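Local coordinates for death on curing protein (Enterobacteria phage P1, PDB 3DD7) that acts as the toxin of the phage P1 Phd-Doc addiction module, inhibiting bacterial translation, and is held inactive by its antitoxin partner Phd, at residues A34-V39 against A56-A61; A11-N16 against K73-N78; G25-G30 against I67-N72. The protein carries 2 engineered substitutions. One frame throughout, in Å; residues are numbered along the deposited sequence.

Contact 1: residues A34-V39 against A56-A61; sequences AIIGRV and ATYLVA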
loop_
_atom_site.group_PDB
_atom_site.type_symbol
_atom_site.label_atom_id
_atom_site.label_comp_id
_atom_site.label_asym_id
_atom_site.label_seq_id
_atom_site.Cartn_x
_atom_site.Cartn_y
_atom_site.Cartn_z
ATOM N N ALA A 34 -10.715 -9.289 -5.228
ATOM C CA ALA A 34 -9.937 -10.224 -6.035
ATOM C C ALA A 34 -8.449 -10.062 -5.728
ATOM O O ALA A 34 -7.749 -11.032 -5.416
ATOM C CB ALA A 34 -10.210 -10.007 -7.531
ATOM N N ILE A 35 -7.971 -8.824 -5.787
ATOM C CA ILE A 35 -6.545 -8.574 -5.632
ATOM C C ILE A 35 -6.051 -8.858 -4.222
ATOM O O ILE A 35 -5.060 -9.578 -4.050
ATOM C CB ILE A 35 -6.170 -7.153 -6.102
ATOM C CG1 ILE A 35 -6.312 -7.100 -7.624
ATOM C CG2 ILE A 35 -4.748 -6.792 -5.627
ATOM C CD1 ILE A 35 -6.128 -5.739 -8.242
ATOM N N ILE A 36 -6.746 -8.312 -3.229
ATOM C CA ILE A 36 -6.322 -8.484 -1.843
ATOM C C ILE A 36 -6.494 -9.931 -1.370
ATOM O O ILE A 36 -5.643 -10.443 -0.632
ATOM C CB ILE A 36 -6.986 -7.449 -0.899
ATOM C CG1 ILE A 36 -6.783 -6.023 -1.444
ATOM C CG2 ILE A 36 -6.444 -7.578 0.529
ATOM C CD1 ILE A 36 -5.347 -5.670 -1.822
ATOM N N GLY A 37 -7.572 -10.584 -1.807
ATOM C CA GLY A 37 -7.754 -12.016 -1.559
ATOM C C GLY A 37 -6.575 -12.809 -2.112
ATOM O O GLY A 37 -6.038 -13.692 -1.434
ATOM N N ARG A 38 -6.158 -12.479 -3.336
ATOM C CA ARG A 38 -4.976 -13.089 -3.966
ATOM C C ARG A 38 -3.702 -12.911 -3.119
ATOM O O ARG A 38 -2.910 -13.852 -2.965
ATOM C CB ARG A 38 -4.754 -12.513 -5.375
ATOM C CG ARG A 38 -5.655 -13.107 -6.463
ATOM N N VAL A 39 -3.515 -11.715 -2.561
ATOM C CA VAL A 39 -2.339 -11.406 -1.751
ATOM C C VAL A 39 -2.310 -12.308 -0.525
ATOM O O VAL A 39 -1.293 -12.911 -0.195
ATOM C CB VAL A 39 -2.302 -9.899 -1.316
ATOM C CG1 VAL A 39 -1.217 -9.641 -0.225
ATOM C CG2 VAL A 39 -2.066 -9.014 -2.521
ATOM N N ALA A 56 5.526 -5.485 0.840
ATOM C CA ALA A 56 5.838 -5.269 -0.578
ATOM C C ALA A 56 4.757 -5.850 -1.509
ATOM O O ALA A 56 4.456 -5.252 -2.548
ATOM C CB ALA A 56 7.196 -5.852 -0.919
ATOM N N THR A 57 4.210 -7.012 -1.146
ATOM C CA THR A 57 3.197 -7.691 -1.962
ATOM C C THR A 57 1.932 -6.829 -1.996
ATOM O O THR A 57 1.357 -6.603 -3.073
ATOM C CB THR A 57 2.907 -9.131 -1.445
ATOM O OG1 THR A 57 4.139 -9.839 -1.279
ATOM C CG2 THR A 57 2.059 -9.915 -2.433
ATOM N N TYR A 58 1.522 -6.306 -0.833
ATOM C CA TYR A 58 0.421 -5.328 -0.811
ATOM C C TYR A 58 0.731 -4.112 -1.678
ATOM O O TYR A 58 -0.121 -3.665 -2.453
ATOM C CB TYR A 58 0.108 -4.832 0.592
ATOM C CG TYR A 58 -0.766 -5.759 1.412
ATOM C CD1 TYR A 58 -2.158 -5.773 1.250
ATOM C CD2 TYR A 58 -0.200 -6.614 2.344
ATOM C CE1 TYR A 58 -2.958 -6.627 2.008
ATOM C CE2 TYR A 58 -0.985 -7.456 3.130
ATOM C CZ TYR A 58 -2.365 -7.469 2.950
ATOM O OH TYR A 58 -3.148 -8.311 3.716
ATOM N N LEU A 59 1.928 -3.555 -1.519
ATOM C CA LEU A 59 2.294 -2.373 -2.264
ATOM C C LEU A 59 2.218 -2.636 -3.775
ATOM O O LEU A 59 1.534 -1.910 -4.502
ATOM C CB LEU A 59 3.680 -1.868 -1.856
ATOM C CG LEU A 59 4.042 -0.447 -2.297
ATOM C CD1 LEU A 59 5.131 0.192 -1.398
ATOM C CD2 LEU A 59 4.474 -0.409 -3.782
ATOM N N VAL A 60 2.917 -3.668 -4.250
ATOM C CA VAL A 60 2.939 -3.952 -5.686
ATOM C C VAL A 60 1.534 -4.310 -6.204
ATOM O O VAL A 60 1.107 -3.825 -7.268
ATOM C CB VAL A 60 3.972 -5.045 -6.063
ATOM C CG1 VAL A 60 3.936 -5.373 -7.575
ATOM C CG2 VAL A 60 5.383 -4.613 -5.681
ATOM N N ALA A 61 0.809 -5.144 -5.455
ATOM C CA ALA A 61 -0.509 -5.610 -5.919
ATOM C C ALA A 61 -1.494 -4.457 -6.144
ATOM O O ALA A 61 -2.215 -4.423 -7.156
ATOM C CB ALA A 61 -1.083 -6.661 -4.972
#

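Contact 2: residues A11-N16 against K73-N78; sequences ALHDAN and KRTALN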
loop_
_atom_site.group_PDB
_atom_site.type_symbol
_atom_site.label_atom_id
_atom_site.label_comp_id
_atom_site.label_asym_id
_atom_site.label_seq_id
_atom_site.Cartn_x
_atom_site.Cartn_y
_atom_site.Cartn_z
ATOM N N ALA A 11 -11.670 1.873 2.221
ATOM C CA ALA A 11 -11.884 2.990 3.147
ATOM C C ALA A 11 -10.626 3.869 3.225
ATOM O O ALA A 11 -10.713 5.101 3.283
ATOM C CB ALA A 11 -12.269 2.482 4.518
ATOM N N LEU A 12 -9.463 3.227 3.209
ATOM C CA LEU A 12 -8.196 3.950 3.262
ATOM C C LEU A 12 -8.042 4.816 2.010
ATOM O O LEU A 12 -7.714 5.992 2.106
ATOM C CB LEU A 12 -7.023 2.978 3.390
ATOM C CG LEU A 12 -5.616 3.558 3.550
ATOM C CD1 LEU A 12 -4.693 2.472 4.105
ATOM C CD2 LEU A 12 -5.035 4.114 2.222
ATOM N N HIS A 13 -8.282 4.232 0.841
ATOM C CA HIS A 13 -8.355 5.018 -0.400
ATOM C C HIS A 13 -9.305 6.214 -0.302
ATOM O O HIS A 13 -8.939 7.337 -0.662
ATOM C CB HIS A 13 -8.762 4.128 -1.570
ATOM C CG HIS A 13 -9.157 4.888 -2.801
ATOM N ND1 HIS A 13 -10.451 5.288 -3.049
ATOM C CD2 HIS A 13 -8.436 5.270 -3.877
ATOM C CE1 HIS A 13 -10.507 5.913 -4.208
ATOM N NE2 HIS A 13 -9.296 5.918 -4.736
ATOM N N ASP A 14 -10.527 5.969 0.165
ATOM C CA ASP A 14 -11.557 7.009 0.122
ATOM C C ASP A 14 -11.165 8.143 1.082
ATOM O O ASP A 14 -11.339 9.322 0.770
ATOM C CB ASP A 14 -12.905 6.412 0.496
ATOM C CG ASP A 14 -13.462 5.491 -0.577
ATOM O OD1 ASP A 14 -12.904 5.444 -1.708
ATOM O OD2 ASP A 14 -14.487 4.837 -0.267
ATOM N N ALA A 15 -10.595 7.785 2.233
ATOM C CA ALA A 15 -10.121 8.814 3.189
ATOM C C ALA A 15 -8.967 9.636 2.605
ATOM O O ALA A 15 -8.850 10.845 2.854
ATOM C CB ALA A 15 -9.715 8.171 4.492
ATOM N N ASN A 16 -8.119 8.967 1.834
ATOM C CA ASN A 16 -6.989 9.607 1.187
ATOM C C ASN A 16 -7.469 10.583 0.104
ATOM O O ASN A 16 -6.963 11.718 -0.017
ATOM C CB ASN A 16 -6.077 8.547 0.582
ATOM C CG ASN A 16 -4.768 9.123 0.168
ATOM O OD1 ASN A 16 -4.661 9.717 -0.879
ATOM N ND2 ASN A 16 -3.773 8.971 1.002
ATOM N N LYS A 73 -1.588 4.636 -6.433
ATOM C CA LYS A 73 -0.232 4.634 -5.866
ATOM C C LYS A 73 -0.250 5.065 -4.401
ATOM O O LYS A 73 0.396 4.428 -3.554
ATOM C CB LYS A 73 0.734 5.486 -6.690
ATOM C CG LYS A 73 0.995 4.928 -8.105
ATOM C CD LYS A 73 1.917 5.836 -8.896
ATOM C CE LYS A 73 1.294 7.201 -9.228
ATOM N NZ LYS A 73 0.380 7.070 -10.398
ATOM N N ARG A 74 -0.990 6.130 -4.095
ATOM C CA ARG A 74 -1.111 6.555 -2.695
ATOM C C ARG A 74 -1.658 5.432 -1.826
ATOM O O ARG A 74 -1.137 5.172 -0.732
ATOM C CB ARG A 74 -1.963 7.817 -2.565
ATOM C CG ARG A 74 -1.170 9.084 -2.826
ATOM C CD ARG A 74 -2.132 10.284 -2.765
ATOM N NE ARG A 74 -2.831 10.503 -4.031
ATOM C CZ ARG A 74 -4.023 11.097 -4.157
ATOM N NH1 ARG A 74 -4.729 11.435 -3.087
ATOM N NH2 ARG A 74 -4.527 11.320 -5.364
ATOM N N THR A 75 -2.677 4.739 -2.330
ATOM C CA THR A 75 -3.338 3.710 -1.534
ATOM C C THR A 75 -2.371 2.551 -1.377
ATOM O O THR A 75 -2.284 1.973 -0.306
ATOM C CB THR A 75 -4.682 3.293 -2.167
ATOM O OG1 THR A 75 -5.529 4.461 -2.265
ATOM C CG2 THR A 75 -5.360 2.181 -1.344
ATOM N N ALA A 76 -1.613 2.262 -2.439
ATOM C CA ALA A 76 -0.620 1.180 -2.424
ATOM C C ALA A 76 0.393 1.442 -1.297
ATOM O O ALA A 76 0.574 0.615 -0.413
ATOM C CB ALA A 76 0.083 1.101 -3.755
ATOM N N LEU A 77 0.993 2.636 -1.326
ATOM C CA LEU A 77 2.010 3.043 -0.348
ATOM C C LEU A 77 1.504 3.053 1.104
ATOM O O LEU A 77 2.100 2.423 1.983
ATOM C CB LEU A 77 2.614 4.404 -0.716
ATOM C CG LEU A 77 3.654 4.906 0.283
ATOM C CD1 LEU A 77 4.816 3.902 0.404
ATOM C CD2 LEU A 77 4.169 6.258 -0.143
ATOM N N ASN A 78 0.405 3.759 1.332
ATOM C CA ASN A 78 -0.147 3.898 2.677
ATOM C C ASN A 78 -0.600 2.553 3.243
ATOM O O ASN A 78 -0.401 2.302 4.436
ATOM C CB ASN A 78 -1.286 4.936 2.693
ATOM C CG ASN A 78 -0.782 6.372 2.511
ATOM O OD1 ASN A 78 -0.579 7.105 3.493
ATOM N ND2 ASN A 78 -0.609 6.787 1.271
#

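Contact 3: residues G25-G30 against I67-N72; sequences GMSDPG and IFNDAN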
loop_
_atom_site.group_PDB
_atom_site.type_symbol
_atom_site.label_atom_id
_atom_site.label_comp_id
_atom_site.label_asym_id
_atom_site.label_seq_id
_atom_site.Cartn_x
_atom_site.Cartn_y
_atom_site.Cartn_z
ATOM N N GLY A 25 -13.883 6.750 -6.457
ATOM C CA GLY A 25 -14.566 5.554 -6.935
ATOM C C GLY A 25 -13.676 4.422 -7.404
ATOM O O GLY A 25 -12.477 4.610 -7.651
ATOM N N MET A 26 -14.287 3.253 -7.567
ATOM C CA MET A 26 -13.567 2.060 -8.003
ATOM C C MET A 26 -13.714 1.817 -9.506
ATOM O O MET A 26 -14.771 2.072 -10.082
ATOM C CB MET A 26 -13.998 0.841 -7.174
ATOM C CG MET A 26 -13.553 0.934 -5.706
ATOM S SD MET A 26 -14.036 -0.421 -4.615
ATOM C CE MET A 26 -15.823 -0.353 -4.730
ATOM N N SER A 27 -12.637 1.330 -10.127
ATOM C CA SER A 27 -12.609 1.037 -11.567
ATOM C C SER A 27 -13.600 -0.043 -11.947
ATOM O O SER A 27 -14.206 0.000 -13.013
ATOM C CB SER A 27 -11.218 0.562 -12.000
ATOM O OG SER A 27 -10.248 1.580 -11.855
ATOM N N ASP A 28 -13.744 -1.017 -11.065
ATOM C CA ASP A 28 -14.523 -2.204 -11.331
ATOM C C ASP A 28 -14.880 -2.760 -9.963
ATOM O O ASP A 28 -13.980 -3.021 -9.157
ATOM C CB ASP A 28 -13.666 -3.210 -12.116
ATOM C CG ASP A 28 -14.453 -4.409 -12.616
ATOM O OD1 ASP A 28 -15.663 -4.284 -12.908
ATOM O OD2 ASP A 28 -13.841 -5.490 -12.745
ATOM N N PRO A 29 -16.188 -2.903 -9.675
ATOM C CA PRO A 29 -16.601 -3.596 -8.456
ATOM C C PRO A 29 -16.058 -5.018 -8.458
ATOM O O PRO A 29 -16.153 -5.723 -9.472
ATOM C CB PRO A 29 -18.132 -3.628 -8.562
ATOM C CG PRO A 29 -18.476 -2.505 -9.464
ATOM C CD PRO A 29 -17.346 -2.435 -10.458
ATOM N N GLY A 30 -15.474 -5.420 -7.337
ATOM C CA GLY A 30 -14.967 -6.781 -7.173
ATOM C C GLY A 30 -13.456 -6.902 -7.239
ATOM O O GLY A 30 -12.887 -7.847 -6.692
ATOM N N ILE A 67 -7.389 -0.805 -9.022
ATOM C CA ILE A 67 -8.643 -1.006 -8.302
ATOM C C ILE A 67 -9.491 0.274 -8.341
ATOM O O ILE A 67 -10.731 0.217 -8.379
ATOM C CB ILE A 67 -8.342 -1.400 -6.845
ATOM C CG1 ILE A 67 -7.580 -2.729 -6.805
ATOM C CG2 ILE A 67 -9.606 -1.441 -5.983
ATOM C CD1 ILE A 67 -6.905 -2.972 -5.487
ATOM N N PHE A 68 -8.806 1.419 -8.360
ATOM C CA PHE A 68 -9.454 2.728 -8.228
ATOM C C PHE A 68 -9.259 3.598 -9.464
ATOM O O PHE A 68 -8.330 3.398 -10.250
ATOM C CB PHE A 68 -8.906 3.452 -6.986
ATOM C CG PHE A 68 -9.024 2.649 -5.723
ATOM C CD1 PHE A 68 -10.234 2.588 -5.048
ATOM C CD2 PHE A 68 -7.923 1.941 -5.205
ATOM C CE1 PHE A 68 -10.380 1.855 -3.870
ATOM C CE2 PHE A 68 -8.062 1.195 -4.031
ATOM C CZ PHE A 68 -9.269 1.126 -3.378
ATOM N N ASN A 69 -10.149 4.573 -9.629
ATOM C CA ASN A 69 -10.016 5.554 -10.692
ATOM C C ASN A 69 -8.806 6.445 -10.469
ATOM O O ASN A 69 -8.228 6.975 -11.419
ATOM C CB ASN A 69 -11.258 6.426 -10.746
ATOM C CG ASN A 69 -12.505 5.655 -11.172
ATOM O OD1 ASN A 69 -13.573 5.813 -10.575
ATOM N ND2 ASN A 69 -12.382 4.848 -12.205
ATOM N N ASP A 70 -8.443 6.621 -9.207
ATOM C CA ASP A 70 -7.355 7.518 -8.845
ATOM C C ASP A 70 -6.786 7.111 -7.494
ATOM O O ASP A 70 -7.411 6.352 -6.754
ATOM C CB ASP A 70 -7.874 8.966 -8.812
ATOM C CG ASP A 70 -6.773 10.008 -8.967
ATOM O OD1 ASP A 70 -5.598 9.626 -9.098
ATOM O OD2 ASP A 70 -7.102 11.220 -8.960
ATOM N N ALA A 71 -5.595 7.626 -7.206
ATOM C CA ALA A 71 -4.890 7.432 -5.944
ATOM C C ALA A 71 -4.558 5.955 -5.687
ATOM O O ALA A 71 -4.509 5.507 -4.541
ATOM C CB ALA A 71 -5.683 8.043 -4.776
ATOM N N ASN A 72 -4.339 5.190 -6.759
ATOM C CA ASN A 72 -3.864 3.824 -6.604
ATOM C C ASN A 72 -2.482 3.766 -5.980
ATOM O O ASN A 72 -2.221 2.926 -5.108
ATOM C CB ASN A 72 -3.862 3.095 -7.947
ATOM C CG ASN A 72 -5.241 2.884 -8.481
ATOM O OD1 ASN A 72 -6.007 2.117 -7.935
ATOM N ND2 ASN A 72 -5.553 3.543 -9.595
#

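Contact 1: residues A34-V39 against A56-A61
T57, Y58 and A61 face I35, I36 and V39 across an antiparallel helix pair of the all-alpha Fic/Doc fold. The two helices follow each other in the chain and form a helical hairpin. The axes of the two short segments approach to 10.1 Å, and their directions differ by 155°. No hydrogen bond crosses the contact, so side-chain packing joins the two helices here. T57 comes first. OG1 lies beside the backbone N (chi1 -51°), which leaves the methyl CG2 anti to that N and facing V39 CG1. OG1 bonds back to the carbonyl of E53. Next comes Y58. V39 CG1 sits over the centre of its ring, 3.9 Å from the centroid and 6° off the normal, a clean CH-pi contact. In one of its two conformers I36 meets the ring edge, with CG2 near the ring plane and 3.9 Å from Y58 CE1. The phenol oxygen reaches beyond the helix pair to H3 and I4. A61 lies one turn beyond T57. Its side chain is a single methyl, and it fits between two branches of the facing helix: A61 CB lies 3.7 Å from I35 CG2 and 3.5 Å from V39 CG2.

Contact 2: residues A11-N16 against K73-N78
L12 CD2 and the T75 methyl pass alongside each other from facing helices, where helix 6-20 packs on helix 72-86. The short axes run 9.4 Å apart, with 122° between their directions. L12 CD2 also lies 3.9 Å from N78 CB. H13 is one residue on, and its CA faces that of T75 at 5.3 Å. T75 OG1 lies at the edge of the imidazole, near its plane, 3.4 Å from H13 CD2. That hydroxyl is hydrogen-bonded to the carbonyl of A71. The imidazole is gripped at both nitrogens: ND1 donates to D14 OD1 at 2.8 Å, almost in the ring plane, and NE2 is bonded to the carbonyl of D70. These two bonds fix the ring rotation. N16 makes the polar link between the helices. Its CG is anti to the backbone N (chi1 -168°), which sends the amide across to R74. R74 NH1 donates to N16 OD1 at 2.8 Å, nearly along the C=O axis, but the N-H is bent at 132°. NH1 also bonds to the carbonyl of G21. N78 ND2 donates very straight to R74 O, 2.6 Å away. N16 ND2 and N78 ND2 both bond to the bound Phd peptide. K73 and R74 end the Fic signature sequence, so this buried helix crossing joins the Fic motif to the antitoxin-binding surface.

Contact 3: residues G25-G30 against I67-N72
G25 O lies at the edge of the F68 ring, close to its plane. In the conformer of M26 described here, one of two, CG approaches the same ring obliquely, 3.8 Å from F68 CD1. Both faces of the ring are covered. I67 CG2 sits 3.6 Å above one face, over its centre, and the imidazole of H13 stacks on the other. The M26 and F68 side chains leave their backbones in much the same direction and run next to each other. The sulfur may add an oblique Met-aromatic contact, with M26 SD 5.4 Å from the F68 ring centroid in that conformer. Behind these side chains the two backbones meet in a single beta bridge. M26 and F68 form a non-hydrogen-bonded antiparallel pair, with one bond on each side. N69 N donates to G25 O at 3.1 Å and is nearly straight, at 175°. S27 N donates to I67 O at 2.8 Å, from above the carbonyl plane. The hydrogen-bond partner of S27 OG is the carbonyl of Y66.

The second loop is held by its own side chains as well. N72 clamps F68 with its amide: F68 N donates to N72 OD1 at 2.9 Å, in the carbonyl plane on a lone pair, and N72 ND2 donates to F68 O. A71 N donates to D70 OD1, and D70 OD2 is bonded to the backbone N of L23. A71 takes the N-cap position of helix 72-86. The I67 side chain points away from residues 25-30 and packs on A32 and I35 of helix 31-45. Y66, just before this loop, is an engineered residue. From F68 to R74 the chain matches the rest of the Fic signature, Fx(D/E)(A/G)N(K/G)R. The arrangement is therefore the Fic motif loop, folded ahead of its helix and bridged to the loop that follows helix 6-20.

How the contacts relate
From the N terminus, helix 6-20 gives the first half of contact 2, and the loop at 25-30 the first half of contact 3. Helix 31-45 follows. Helix 51-65 then turns back onto it and closes contact 1, the innermost loop. Residues 67-72 return to 25-30 and close contact 3 around it. Helix 72-86 returns to helix 6-20 and closes contact 2 outside both. The three are nested and none cross. They also touch. Contacts 1 and 3 meet through I35. Contacts 2 and 3 share H13, and the T75 methyl packs on the F68 ring. L59 packs on A76 and L77 between contacts 1 and 2. Together they tie four helices to the Fic motif loop.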